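Local coordinates for aminoglycoside phosphotransferase (Mycobacterium smegmatis, PDB 6EF6), which phosphorylates (S)-1-amino-2-propanol as the kinase of the aminoacetone utilization microcompartment, and is built on the aminoglycoside phosphotransferase fold, at residues T36-S41 with V126-M131; T98-V103 with T247-D252. All coordinates share one frame; numbering follows the deposited sequence.

Interaction 1: residues T36-S41 with V126-M131. With BEZ (benzoic acid), chain B.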
loop_
_atom_site.group_PDB
_atom_site.type_symbol
_atom_site.label_atom_id
_atom_site.label_comp_id
_atom_site.label_asym_id
_atom_site.label_seq_id
_atom_site.Cartn_x
_atom_site.Cartn_y
_atom_site.Cartn_z
ATOM N N THR A 36 26.800 2.867 9.035
ATOM C CA THR A 36 27.919 2.257 9.737
ATOM C C THR A 36 27.629 0.808 10.105
ATOM O O THR A 36 28.567 0.076 10.449
ATOM C CB THR A 36 28.307 3.050 10.988
ATOM O OG1 THR A 36 27.260 2.947 11.950
ATOM C CG2 THR A 36 28.510 4.495 10.652
ATOM N N HIS A 37 26.366 0.385 10.062
ATOM C CA HIS A 37 25.999 -0.984 10.427
ATOM C C HIS A 37 26.043 -1.954 9.257
ATOM O O HIS A 37 25.778 -3.140 9.442
ATOM C CB HIS A 37 24.622 -0.994 11.087
ATOM C CG HIS A 37 24.622 -0.307 12.406
ATOM N ND1 HIS A 37 24.492 1.061 12.525
ATOM C CD2 HIS A 37 24.810 -0.780 13.659
ATOM C CE1 HIS A 37 24.577 1.395 13.800
ATOM N NE2 HIS A 37 24.780 0.299 14.509
ATOM N N TYR A 38 26.415 -1.498 8.081
ATOM C CA TYR A 38 26.443 -2.300 6.878
ATOM C C TYR A 38 27.827 -2.217 6.253
ATOM O O TYR A 38 28.620 -1.317 6.550
ATOM C CB TYR A 38 25.369 -1.812 5.896
ATOM C CG TYR A 38 23.964 -1.950 6.460
ATOM C CD1 TYR A 38 23.266 -3.169 6.380
ATOM C CD2 TYR A 38 23.313 -0.878 7.052
ATOM C CE1 TYR A 38 21.979 -3.302 6.872
ATOM C CE2 TYR A 38 22.010 -1.004 7.537
ATOM C CZ TYR A 38 21.341 -2.219 7.428
ATOM O OH TYR A 38 20.060 -2.344 7.895
ATOM N N ASP A 39 28.112 -3.187 5.386
ATOM C CA ASP A 39 29.417 -3.269 4.761
ATOM C C ASP A 39 29.629 -2.206 3.704
ATOM O O ASP A 39 30.780 -1.921 3.356
ATOM C CB ASP A 39 29.651 -4.669 4.213
ATOM C CG ASP A 39 29.986 -5.653 5.309
ATOM O OD1 ASP A 39 30.704 -5.257 6.258
ATOM O OD2 ASP A 39 29.522 -6.805 5.244
ATOM N N VAL A 40 28.561 -1.598 3.202
ATOM C CA VAL A 40 28.726 -0.488 2.282
ATOM C C VAL A 40 29.409 0.673 3.000
ATOM O O VAL A 40 29.157 0.942 4.182
ATOM C CB VAL A 40 27.353 -0.094 1.714
ATOM C CG1 VAL A 40 26.432 0.338 2.836
ATOM C CG2 VAL A 40 27.524 0.990 0.667
ATOM N N SER A 41 30.283 1.370 2.275
ATOM C CA SER A 41 31.068 2.454 2.861
ATOM C C SER A 41 30.177 3.444 3.610
ATOM O O SER A 41 29.067 3.773 3.176
ATOM C CB SER A 41 31.843 3.178 1.761
ATOM O OG SER A 41 32.321 4.420 2.218
ATOM N N VAL A 126 15.405 0.890 10.625
ATOM C CA VAL A 126 15.931 0.951 9.271
ATOM C C VAL A 126 16.014 -0.470 8.724
ATOM O O VAL A 126 16.380 -1.396 9.448
ATOM C CB VAL A 126 17.318 1.638 9.300
ATOM C CG1 VAL A 126 17.870 1.729 7.931
ATOM C CG2 VAL A 126 17.195 3.038 9.933
ATOM N N VAL A 127 15.661 -0.650 7.454
ATOM C CA VAL A 127 15.885 -1.913 6.749
ATOM C C VAL A 127 16.627 -1.619 5.447
ATOM O O VAL A 127 16.327 -0.641 4.756
ATOM C CB VAL A 127 14.571 -2.702 6.492
ATOM C CG1 VAL A 127 14.896 -4.015 5.828
ATOM C CG2 VAL A 127 13.814 -2.910 7.765
ATOM N N HIS A 128 17.623 -2.443 5.131
ATOM C CA HIS A 128 18.451 -2.323 3.934
ATOM C C HIS A 128 18.049 -3.419 2.959
ATOM O O HIS A 128 17.898 -4.577 3.362
ATOM C CB HIS A 128 19.915 -2.462 4.338
ATOM C CG HIS A 128 20.908 -2.022 3.306
ATOM N ND1 HIS A 128 22.264 -2.063 3.554
ATOM C CD2 HIS A 128 20.773 -1.496 2.066
ATOM C CE1 HIS A 128 22.922 -1.606 2.508
ATOM N NE2 HIS A 128 22.045 -1.242 1.594
ATOM N N PHE A 129 17.831 -3.063 1.697
ATOM C CA PHE A 129 17.443 -4.014 0.663
ATOM C C PHE A 129 18.434 -3.997 -0.497
ATOM O O PHE A 129 19.080 -2.974 -0.764
ATOM C CB PHE A 129 16.053 -3.648 0.094
ATOM C CG PHE A 129 14.928 -3.709 1.109
ATOM C CD1 PHE A 129 14.362 -4.928 1.468
ATOM C CD2 PHE A 129 14.416 -2.539 1.674
ATOM C CE1 PHE A 129 13.302 -4.978 2.383
ATOM C CE2 PHE A 129 13.382 -2.572 2.598
ATOM C CZ PHE A 129 12.795 -3.796 2.935
ATOM N N GLU A 130 18.495 -5.111 -1.241
ATOM C CA GLU A 130 19.286 -5.140 -2.460
ATOM C C GLU A 130 18.652 -4.223 -3.497
ATOM O O GLU A 130 17.457 -3.896 -3.430
ATOM C CB GLU A 130 19.406 -6.563 -3.011
ATOM C CG GLU A 130 20.115 -7.520 -2.056
ATOM C CD GLU A 130 20.431 -8.877 -2.661
ATOM O OE1 GLU A 130 19.990 -9.161 -3.795
ATOM O OE2 GLU A 130 21.118 -9.671 -1.983
ATOM N N MET A 131 19.465 -3.812 -4.465
ATOM C CA MET A 131 18.973 -2.955 -5.537
ATOM C C MET A 131 17.814 -3.650 -6.262
ATOM O O MET A 131 17.753 -4.881 -6.367
ATOM C CB MET A 131 20.112 -2.611 -6.509
ATOM C CG MET A 131 19.745 -1.636 -7.585
ATOM S SD MET A 131 19.019 -0.142 -6.925
ATOM C CE MET A 131 18.730 0.816 -8.395
HETATM C C BEZ B . 10.250 -0.238 0.604
HETATM O O1 BEZ B . 9.802 -1.198 1.232
HETATM O O2 BEZ B . 9.931 0.935 0.948
HETATM C C1 BEZ B . 11.155 -0.507 -0.550
HETATM C C2 BEZ B . 11.356 0.457 -1.521
HETATM C C3 BEZ B . 12.206 0.187 -2.587
HETATM C C4 BEZ B . 12.834 -1.048 -2.681
HETATM C C5 BEZ B . 12.629 -2.013 -1.700
HETATM C C6 BEZ B . 11.782 -1.740 -0.646
HETATM O O HOH W 1 18.644 -4.479 7.015
#
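Y38 and H128 meet in a T-shaped (edge-to-face) pair: the imidazole of H128 turns its edge to the face of the phenol ring, the two planes standing at 85° with centroids 4.5 Å apart. The leading atom is H128 ND1, which sits over the rim of the ring, 3.2 Å from Y38 CD1. Further along the same ring, H128 CB rests 3.4 Å from Y38 CZ, and the two side chains run past each other in opposite directions. With CG of H128 opposite its own backbone N (chi1 -165°), the imidazole reaches out from the strand toward the loop. V40 adds an apolar neighbour, its CG1 lying 4.0 Å from H128 CE1.

Across the segments the polar link is made by one water, which accepts from Y38 OH at 2.7 Å and from the backbone N of H128 at 3.0 Å, so the phenol end is tied to the strand as well as lying against it. The far nitrogen of the imidazole, NE2, is hydrogen-bonded to S66 OG on strand 64-70, which, with the packing on Y38, should restrain the rotation of the ring. V40 in turn packs on V59 and D61 of strand 55-61. F129 lies on the other side of strand 124-130, one ring face on benzoic acid with F129 CD2 3.6 Å from BEZ C6, the opposite face under V127 CG1. The loop after helix 28-35 thus packs on part of one face of the five-stranded antiparallel sheet; such a sheet forms the N-terminal lobe of kinase-like phosphotransferases.

Interaction 2: residues T98-V103 with T247-D252. With NA (sodium ion), chain D; BEZ (benzoic acid), chain B.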
loop_
_atom_site.group_PDB
_atom_site.type_symbol
_atom_site.label_atom_id
_atom_site.label_comp_id
_atom_site.label_asym_id
_atom_site.label_seq_id
_atom_site.Cartn_x
_atom_site.Cartn_y
_atom_site.Cartn_z
ATOM N N THR A 98 8.163 -11.460 -7.549
ATOM C CA THR A 98 9.476 -10.913 -7.220
ATOM C C THR A 98 9.300 -9.827 -6.157
ATOM O O THR A 98 8.505 -8.902 -6.337
ATOM C CB THR A 98 10.102 -10.323 -8.472
ATOM O OG1 THR A 98 10.146 -11.336 -9.500
ATOM C CG2 THR A 98 11.472 -9.807 -8.176
ATOM N N VAL A 99 10.060 -9.930 -5.064
ATOM C CA VAL A 99 9.983 -8.996 -3.941
ATOM C C VAL A 99 11.381 -8.542 -3.528
ATOM O O VAL A 99 12.358 -9.133 -3.981
ATOM C CB VAL A 99 9.223 -9.615 -2.749
ATOM C CG1 VAL A 99 7.817 -10.023 -3.136
ATOM C CG2 VAL A 99 9.946 -10.817 -2.165
ATOM N N PRO A 100 11.522 -7.572 -2.641
ATOM C CA PRO A 100 12.867 -7.153 -2.224
ATOM C C PRO A 100 13.565 -8.211 -1.391
ATOM O O PRO A 100 12.931 -8.999 -0.687
ATOM C CB PRO A 100 12.609 -5.906 -1.375
ATOM C CG PRO A 100 11.186 -5.441 -1.784
ATOM C CD PRO A 100 10.480 -6.737 -2.012
ATOM N N THR A 101 14.898 -8.186 -1.462
ATOM C CA THR A 101 15.766 -9.040 -0.660
ATOM C C THR A 101 16.449 -8.208 0.414
ATOM O O THR A 101 17.121 -7.218 0.114
ATOM C CB THR A 101 16.845 -9.684 -1.524
ATOM O OG1 THR A 101 16.230 -10.511 -2.527
ATOM C CG2 THR A 101 17.743 -10.554 -0.681
ATOM N N VAL A 102 16.304 -8.629 1.665
ATOM C CA VAL A 102 16.888 -7.884 2.763
ATOM C C VAL A 102 18.406 -8.078 2.769
ATOM O O VAL A 102 18.913 -9.181 2.524
ATOM C CB VAL A 102 16.248 -8.354 4.081
ATOM C CG1 VAL A 102 17.021 -7.771 5.274
ATOM C CG2 VAL A 102 14.813 -7.950 4.152
ATOM N N VAL A 103 19.135 -6.998 3.033
ATOM C CA VAL A 103 20.583 -7.044 3.269
ATOM C C VAL A 103 20.795 -7.023 4.779
ATOM O O VAL A 103 20.512 -5.998 5.412
ATOM C CB VAL A 103 21.283 -5.847 2.613
ATOM C CG1 VAL A 103 22.782 -5.786 2.994
ATOM C CG2 VAL A 103 21.128 -5.920 1.140
ATOM N N THR A 247 10.988 -7.764 -15.590
ATOM C CA THR A 247 11.050 -8.092 -14.170
ATOM C C THR A 247 10.285 -7.045 -13.372
ATOM O O THR A 247 10.606 -5.855 -13.431
ATOM C CB THR A 247 12.503 -8.172 -13.700
ATOM O OG1 THR A 247 13.223 -9.103 -14.520
ATOM C CG2 THR A 247 12.549 -8.632 -12.255
ATOM N N ILE A 248 9.242 -7.477 -12.687
ATOM C CA ILE A 248 8.384 -6.593 -11.910
ATOM C C ILE A 248 8.578 -6.922 -10.441
ATOM O O ILE A 248 8.266 -8.039 -10.005
ATOM C CB ILE A 248 6.906 -6.741 -12.307
ATOM C CG1 ILE A 248 6.787 -6.521 -13.821
ATOM C CG2 ILE A 248 6.058 -5.751 -11.579
ATOM C CD1 ILE A 248 5.549 -7.159 -14.430
ATOM N N THR A 249 9.067 -5.953 -9.664
ATOM C CA THR A 249 9.289 -6.159 -8.233
ATOM C C THR A 249 8.251 -5.415 -7.424
ATOM O O THR A 249 8.109 -4.202 -7.566
ATOM C CB THR A 249 10.685 -5.668 -7.827
ATOM O OG1 THR A 249 11.680 -6.273 -8.656
ATOM C CG2 THR A 249 11.013 -6.046 -6.408
ATOM N N VAL A 250 7.543 -6.124 -6.556
ATOM C CA VAL A 250 6.601 -5.491 -5.652
ATOM C C VAL A 250 7.376 -4.949 -4.465
ATOM O O VAL A 250 8.159 -5.687 -3.852
ATOM C CB VAL A 250 5.556 -6.502 -5.160
ATOM C CG1 VAL A 250 4.517 -5.774 -4.247
ATOM C CG2 VAL A 250 4.859 -7.178 -6.321
ATOM N N ILE A 251 7.231 -3.643 -4.201
ATOM C CA ILE A 251 7.962 -3.005 -3.118
ATOM C C ILE A 251 6.956 -2.491 -2.077
ATOM O O ILE A 251 5.729 -2.537 -2.257
ATOM C CB ILE A 251 8.875 -1.868 -3.633
ATOM C CG1 ILE A 251 8.065 -0.726 -4.225
ATOM C CG2 ILE A 251 9.893 -2.414 -4.628
ATOM C CD1 ILE A 251 8.817 0.598 -4.264
ATOM N N ASP A 252 7.487 -1.952 -0.976
ATOM C CA ASP A 252 6.704 -1.192 -0.002
ATOM C C ASP A 252 5.565 -2.018 0.589
ATOM O O ASP A 252 4.393 -1.649 0.532
ATOM C CB ASP A 252 6.174 0.111 -0.605
ATOM C CG ASP A 252 5.592 1.051 0.445
ATOM O OD1 ASP A 252 5.769 0.778 1.642
ATOM O OD2 ASP A 252 4.951 2.051 0.054
HETATM NA NA NA D . 2.799 2.766 1.323
HETATM C C BEZ B . 10.250 -0.238 0.604
HETATM O O1 BEZ B . 9.802 -1.198 1.232
HETATM O O2 BEZ B . 9.931 0.935 0.948
HETATM C C1 BEZ B . 11.155 -0.507 -0.550
HETATM C C2 BEZ B . 11.356 0.457 -1.521
HETATM C C3 BEZ B . 12.206 0.187 -2.587
HETATM C C4 BEZ B . 12.834 -1.048 -2.681
HETATM C C5 BEZ B . 12.629 -2.013 -1.700
HETATM C C6 BEZ B . 11.782 -1.740 -0.646
HETATM O O HOH W 2 6.575 -10.118 -9.730
HETATM O O HOH W 3 8.754 -10.356 -12.367
HETATM O O HOH W 4 2.909 0.813 2.348
HETATM O O HOH W 5 4.779 3.391 2.664
HETATM O O HOH W 6 1.506 3.681 2.595
#
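Buried V250 O finds no polar partner: P100 CD presses on it at 3.1 Å, where proline has no N-H to offer. This is a junction between the lobes of the kinase-like fold: the loop between helix 78-94 and strand 112-114 of the N-terminal lobe meets strand 248-250, which pairs with 237-239. One direct hydrogen bond joins the segments, V250 N to T98 O at 2.9 Å and 161°, and the same carbonyl receives a CA-H...O contact from T249. Beside it the T98 and T249 side chains pass at a slant, T98 CG2 lying 3.6 Å from T249 OG1. A water accepts from T98 N and donates to I248 O, extending the join.

P100 and I251 also touch (CG to CG2, 4.4 Å), and both pack on benzoic acid, which is hydrogen-bonded to R69 NH1 and accepts a weak bond from D252 N. I251 CG1 stands between its backbone N and carbonyl carbon (chi1 65°), which brings CD1 to 3.7 Å from BEZ C2. The next residue faces the metal site completed by D231 and waters: D252 OD2 coordinates the sodium ion at 2.6 Å. D252 OD1 accepts from one sodium-bound water at 3.0 Å and probably from a second.

How the interactions relate
From the N terminus, segment 36-41 comes first, and its contact with 126-131 closes a loop of 84 residues holding strands 45-48, 55-61, 64-70 and 112-114 and helix 78-94. Segment 98-103 lies within that span, and its partner 247-252 comes far beyond it, so the two contacts cross along the chain. Interaction 1 stays within the N-terminal lobe, tying the loop after helix 28-35 to the five-stranded sheet; interaction 2 joins that lobe to the small sheet of 237-239 and 248-250 in the C-terminal lobe. They meet directly, H128 O probably bonding to V103 N and E130 N to T101 O, and both border the benzoic acid.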